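Local coordinates for protein probable uracil-DNA glycosylase (PDB 5X55) that belongs to the uracil-DNA glycosylase superfamily and is built round a central four-stranded parallel beta sheet, at residues N223-T226 with N227-K230; S210-L213 with N214-V217. All coordinates share one frame; numbering follows the deposited sequence.

Interaction 1: N223-T226 with N227-K230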
ATOM      1  N   ASN A 223      -5.565 -11.140 -10.593  1.00 18.16           N
ATOM      2  CA  ASN A 223      -4.393 -11.462 -11.397  1.00 18.47           C
ATOM      3  C   ASN A 223      -3.200 -11.800 -10.518  1.00 17.43           C
ATOM      4  O   ASN A 223      -2.407 -12.694 -10.852  1.00 19.46           O
ATOM      5  CB  ASN A 223      -4.083 -10.304 -12.352  1.00 20.79           C
ATOM      6  CG  ASN A 223      -5.075 -10.236 -13.510  1.00 21.19           C
ATOM      7  OD1 ASN A 223      -5.846 -11.169 -13.706  1.00 23.67           O
ATOM      8  ND2 ASN A 223      -5.053  -9.143 -14.280  1.00 19.72           N
ATOM      9  N   ILE A 224      -3.075 -11.136  -9.369  1.00 17.77           N
ATOM     10  CA  ILE A 224      -2.038 -11.526  -8.411  1.00 15.10           C
ATOM     11  C   ILE A 224      -2.237 -12.976  -7.976  1.00 16.21           C
ATOM     12  O   ILE A 224      -1.299 -13.782  -8.000  1.00 16.81           O
ATOM     13  CB  ILE A 224      -2.027 -10.562  -7.209  1.00 16.55           C
ATOM     14  CG1 ILE A 224      -1.612  -9.155  -7.655  1.00 17.13           C
ATOM     15  CG2 ILE A 224      -1.116 -11.090  -6.096  1.00 17.50           C
ATOM     16  CD1 ILE A 224      -2.054  -8.055  -6.709  1.00 15.24           C
ATOM     17  N   TYR A 225      -3.465 -13.327  -7.564  1.00 18.94           N
ATOM     18  CA  TYR A 225      -3.778 -14.714  -7.203  1.00 15.96           C
ATOM     19  C   TYR A 225      -3.429 -15.677  -8.336  1.00 17.06           C
ATOM     20  O   TYR A 225      -2.846 -16.741  -8.107  1.00 18.54           O
ATOM     21  CB  TYR A 225      -5.264 -14.855  -6.867  1.00 16.84           C
ATOM     22  CG  TYR A 225      -5.735 -14.238  -5.573  1.00 20.84           C
ATOM     23  CD1 TYR A 225      -4.870 -14.020  -4.505  1.00 16.76           C
ATOM     24  CD2 TYR A 225      -7.073 -13.891  -5.414  1.00 21.06           C
ATOM     25  CE1 TYR A 225      -5.333 -13.469  -3.319  1.00 17.19           C
ATOM     26  CE2 TYR A 225      -7.542 -13.349  -4.234  1.00 17.38           C
ATOM     27  CZ  TYR A 225      -6.675 -13.129  -3.199  1.00 18.72           C
ATOM     28  OH  TYR A 225      -7.181 -12.578  -2.048  1.00 17.65           O
ATOM     29  N   THR A 226      -3.816 -15.333  -9.569  1.00 19.53           N
ATOM     30  CA  THR A 226      -3.483 -16.170 -10.721  1.00 20.00           C
ATOM     31  C   THR A 226      -1.979 -16.414 -10.799  1.00 18.59           C
ATOM     32  O   THR A 226      -1.540 -17.533 -11.070  1.00 17.49           O
ATOM     33  CB  THR A 226      -4.000 -15.509 -12.015  1.00 22.88           C
ATOM     34  OG1 THR A 226      -5.435 -15.489 -12.010  1.00 21.13           O
ATOM     35  CG2 THR A 226      -3.515 -16.243 -13.282  1.00 17.08           C
ATOM     36  N   ASN A 227      -1.177 -15.370 -10.565  1.00 19.02           N
ATOM     37  CA  ASN A 227       0.277 -15.522 -10.554  1.00 16.85           C
ATOM     38  C   ASN A 227       0.734 -16.451  -9.430  1.00 18.40           C
ATOM     39  O   ASN A 227       1.615 -17.301  -9.634  1.00 17.19           O
ATOM     40  CB  ASN A 227       0.942 -14.144 -10.427  1.00 16.19           C
ATOM     41  CG  ASN A 227       2.451 -14.209 -10.524  1.00 18.29           C
ATOM     42  OD1 ASN A 227       3.148 -14.424  -9.528  1.00 17.94           O
ATOM     43  ND2 ASN A 227       2.969 -14.025 -11.732  1.00 18.81           N
ATOM     44  N   LEU A 228       0.160 -16.307  -8.231  1.00 16.84           N
ATOM     45  CA  LEU A 228       0.536 -17.214  -7.138  1.00 18.22           C
ATOM     46  C   LEU A 228       0.228 -18.664  -7.493  1.00 19.73           C
ATOM     47  O   LEU A 228       1.032 -19.563  -7.212  1.00 18.22           O
ATOM     48  CB  LEU A 228      -0.169 -16.819  -5.846  1.00 14.61           C
ATOM     49  CG  LEU A 228       0.400 -15.566  -5.162  1.00 18.93           C
ATOM     50  CD1 LEU A 228      -0.692 -14.816  -4.421  1.00 13.67           C
ATOM     51  CD2 LEU A 228       1.522 -15.970  -4.199  1.00 15.15           C
ATOM     52  N   ILE A 229      -0.928 -18.910  -8.122  1.00 20.04           N
ATOM     53  CA  ILE A 229      -1.293 -20.266  -8.534  1.00 21.21           C
ATOM     54  C   ILE A 229      -0.302 -20.794  -9.574  1.00 23.17           C
ATOM     55  O   ILE A 229       0.202 -21.922  -9.467  1.00 21.33           O
ATOM     56  CB  ILE A 229      -2.748 -20.283  -9.049  1.00 23.14           C
ATOM     57  CG1 ILE A 229      -3.723 -20.203  -7.865  1.00 24.32           C
ATOM     58  CG2 ILE A 229      -3.040 -21.550  -9.857  1.00 21.60           C
ATOM     59  CD1 ILE A 229      -5.039 -19.536  -8.188  1.00 29.76           C
ATOM     60  N   LYS A 230       0.021 -19.965 -10.574  1.00 16.65           N
ATOM     61  CA  LYS A 230       0.922 -20.369 -11.654  1.00 19.71           C
ATOM     62  C   LYS A 230       2.293 -20.816 -11.148  1.00 22.16           C
ATOM     63  O   LYS A 230       2.901 -21.736 -11.713  1.00 16.77           O
ATOM     64  CB  LYS A 230       1.076 -19.213 -12.637  1.00 17.54           C
ATOM     65  CG  LYS A 230       2.103 -19.422 -13.708  1.00 20.33           C
ATOM     66  CD  LYS A 230       1.987 -18.335 -14.778  1.00 19.73           C
ATOM     67  CE  LYS A 230       3.253 -18.294 -15.620  1.00 18.87           C
ATOM     68  NZ  LYS A 230       3.119 -17.393 -16.797  1.00 28.09           N
TER
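The last two turns of the alpha helix 219-230 bring Ile224 and Tyr225 against Leu228, one turn further on. Leu228 carries the apolar part of the contact. Its CD1 lies 4.1 Å from CG2 of Ile224, the two side chains running side by side in the same direction, and the same methyl stands at the edge of the Tyr225 ring, near the ring plane, 4.3 Å from its CD1. The branch at CB of Ile224 suits this place: chi1 of -65° sets CG2 opposite the backbone N, and from there it lies alongside Leu228. Trp246 and Phe351 cover both aliphatic side chains, a setting that suits bulky hydrocarbon residues. Tyr225 combines an apolar ring edge with a hydroxyl that is bonded to the carbonyl of His240. On the backbone, Leu228 N bonds to Ile224 O at 2.9 Å and Ile229 N to Tyr225 O at 2.9 Å, the latter with an N-H...O angle of 162°. Ile229 also lays CD1 3.6 Å from Tyr225 O, so its aliphatic chain covers that bonded carbonyl. The polar residues reach other partners: buried Asn227 gives its amide to Val348 O, while exposed Thr226 turns OG1 back to Ala222 O. Regular i to i+4 bonds mark the alpha helix; covered Ile224 and Leu228 against exposed Thr226 and Lys230 make it amphipathic.

Interaction 2: S210-L213 with N214-V217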
ATOM      1  N   SER A 210      -5.693  -4.692  -1.241  1.00 15.64           N
ATOM      2  CA  SER A 210      -6.629  -5.434  -0.409  1.00 17.03           C
ATOM      3  C   SER A 210      -8.006  -4.761  -0.340  1.00 17.36           C
ATOM      4  O   SER A 210      -8.136  -3.537  -0.463  1.00 14.88           O
ATOM      5  CB  SER A 210      -6.053  -5.599   1.001  1.00 15.55           C
ATOM      6  OG  SER A 210      -6.962  -6.312   1.814  1.00 19.58           O
ATOM      7  N   VAL A 211      -9.038  -5.585  -0.145  1.00 18.79           N
ATOM      8  CA  VAL A 211     -10.412  -5.129   0.088  1.00 18.77           C
ATOM      9  C   VAL A 211     -11.022  -5.928   1.235  1.00 22.87           C
ATOM     10  O   VAL A 211     -10.602  -7.060   1.517  1.00 20.70           O
ATOM     11  CB  VAL A 211     -11.297  -5.268  -1.177  1.00 18.63           C
ATOM     12  CG1 VAL A 211     -10.830  -4.326  -2.286  1.00 17.54           C
ATOM     13  CG2 VAL A 211     -11.357  -6.716  -1.666  1.00 19.16           C
ATOM     14  N   PRO A 212     -12.046  -5.370   1.900  1.00 23.82           N
ATOM     15  CA  PRO A 212     -12.714  -6.100   2.985  1.00 19.16           C
ATOM     16  C   PRO A 212     -13.303  -7.413   2.513  1.00 19.92           C
ATOM     17  O   PRO A 212     -13.591  -7.606   1.326  1.00 21.51           O
ATOM     18  CB  PRO A 212     -13.825  -5.143   3.433  1.00 21.40           C
ATOM     19  CG  PRO A 212     -13.321  -3.789   3.048  1.00 18.48           C
ATOM     20  CD  PRO A 212     -12.601  -4.013   1.744  1.00 21.12           C
ATOM     21  N   LEU A 213     -13.483  -8.317   3.476  1.00 17.73           N
ATOM     22  CA  LEU A 213     -14.240  -9.541   3.241  1.00 21.20           C
ATOM     23  C   LEU A 213     -15.645  -9.207   2.745  1.00 23.16           C
ATOM     24  O   LEU A 213     -16.210  -8.169   3.088  1.00 20.65           O
ATOM     25  CB  LEU A 213     -14.336 -10.356   4.531  1.00 22.44           C
ATOM     26  CG  LEU A 213     -13.022 -10.836   5.143  1.00 24.23           C
ATOM     27  CD1 LEU A 213     -13.255 -11.313   6.562  1.00 23.74           C
ATOM     28  CD2 LEU A 213     -12.409 -11.937   4.300  1.00 24.66           C
ATOM     29  N   ASN A 214     -16.209 -10.110   1.939  1.00 23.96           N
ATOM     30  CA  ASN A 214     -17.551  -9.954   1.376  1.00 23.32           C
ATOM     31  C   ASN A 214     -17.656  -8.726   0.470  1.00 29.16           C
ATOM     32  O   ASN A 214     -18.718  -8.107   0.370  1.00 31.90           O
ATOM     33  CB  ASN A 214     -18.615  -9.896   2.476  1.00 25.58           C
ATOM     34  CG  ASN A 214     -18.754 -11.205   3.216  1.00 29.55           C
ATOM     35  OD1 ASN A 214     -18.801 -12.274   2.602  1.00 30.14           O
ATOM     36  ND2 ASN A 214     -18.815 -11.134   4.544  1.00 25.79           N
ATOM     37  N   CYS A 215     -16.548  -8.346  -0.163  1.00 30.76           N
ATOM     38  CA  CYS A 215     -16.484  -7.429  -1.296  1.00 26.38           C
ATOM     39  C   CYS A 215     -16.052  -8.203  -2.531  1.00 30.73           C
ATOM     40  O   CYS A 215     -15.414  -9.256  -2.423  1.00 27.58           O
ATOM     41  CB  CYS A 215     -15.479  -6.284  -1.069  1.00 25.57           C
ATOM     42  SG  CYS A 215     -15.895  -5.052   0.185  1.00 35.56           S
ATOM     43  N   PRO A 216     -16.365  -7.709  -3.723  1.00 28.62           N
ATOM     44  CA  PRO A 216     -15.811  -8.336  -4.927  1.00 30.29           C
ATOM     45  C   PRO A 216     -14.289  -8.254  -4.926  1.00 27.16           C
ATOM     46  O   PRO A 216     -13.706  -7.279  -4.457  1.00 27.42           O
ATOM     47  CB  PRO A 216     -16.429  -7.522  -6.070  1.00 30.76           C
ATOM     48  CG  PRO A 216     -17.686  -6.931  -5.480  1.00 30.60           C
ATOM     49  CD  PRO A 216     -17.365  -6.672  -4.032  1.00 31.23           C
ATOM     50  N   VAL A 217     -13.644  -9.298  -5.435  1.00 25.07           N
ATOM     51  CA  VAL A 217     -12.194  -9.276  -5.641  1.00 25.18           C
ATOM     52  C   VAL A 217     -11.875  -8.386  -6.843  1.00 25.18           C
ATOM     53  O   VAL A 217     -12.358  -8.662  -7.947  1.00 24.40           O
ATOM     54  CB  VAL A 217     -11.641 -10.694  -5.856  1.00 25.81           C
ATOM     55  CG1 VAL A 217     -10.141 -10.643  -6.219  1.00 23.94           C
ATOM     56  CG2 VAL A 217     -11.900 -11.583  -4.628  1.00 23.87           C
TER
HETATM   57  O   HOH W   1     -13.415  -9.884  -0.249  1.00 20.38           O
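Among the apolar contacts, the sulfur of Cys215 rests against the pyrrolidine ring of Pro212, with SG 3.8 Å from CD and similarly near CB and CG. The cysteine side chain is placed there by its first torsion (chi1 -69°), which sets SG beside its own backbone N. A small, polarisable thiol suits this buried spot, where Cys197 also touches it. Val211 adds a lighter contact, its CG2 approaching Cys215 CB at 4.2 Å, while Tyr193 packs on the same valine.

The polar contacts converge on one carbonyl. Cys215 N makes a weak bond to Pro212 O, at 3.4 Å and with an N-H...O angle of 132°. A water spans the same closure, donating to Pro212 O at 2.8 Å and to Cys215 O at 3.0 Å and probably reinforcing it, thus bridging the first and last residues of the turn.

Backbone shape accounts for the residue types. Pro212, the first residue, supplies the acceptor carbonyl, Leu213 takes the extended first corner, and Asn214 takes up a left-handed conformation (phi 62°), which asparagine tolerates better than most residues that have a side chain. Its amide nitrogen bonds to Asp105, and the backbone of Leu213 is hydrogen-bonded to Ile104 and Ala106, tying the bend to residues 104-106, near the start of the modelled chain. The whole is a type II beta turn, Pro212 to Cys215.

Interactions 1 and 2 follow one another along the chain: the turn of 210-217 belongs to the loop that leaves strand 185-189 of the parallel sheet and leads into helix 219-230, whose last two turns form interaction 1. Their centres are about 17 Å apart, yet they meet directly, since Val217 CG1 packs 4.2 Å from Tyr225 CE2. A second tie runs through the 240-243 segment, which receives the Tyr225 hydroxyl and also bonds the backbone of Val211 and the hydroxyl of Ser210. Interaction 1 lies farther from the centre of the chain (about 19 Å, centre to centre) than interaction 2 (about 15 Å); both are partly buried.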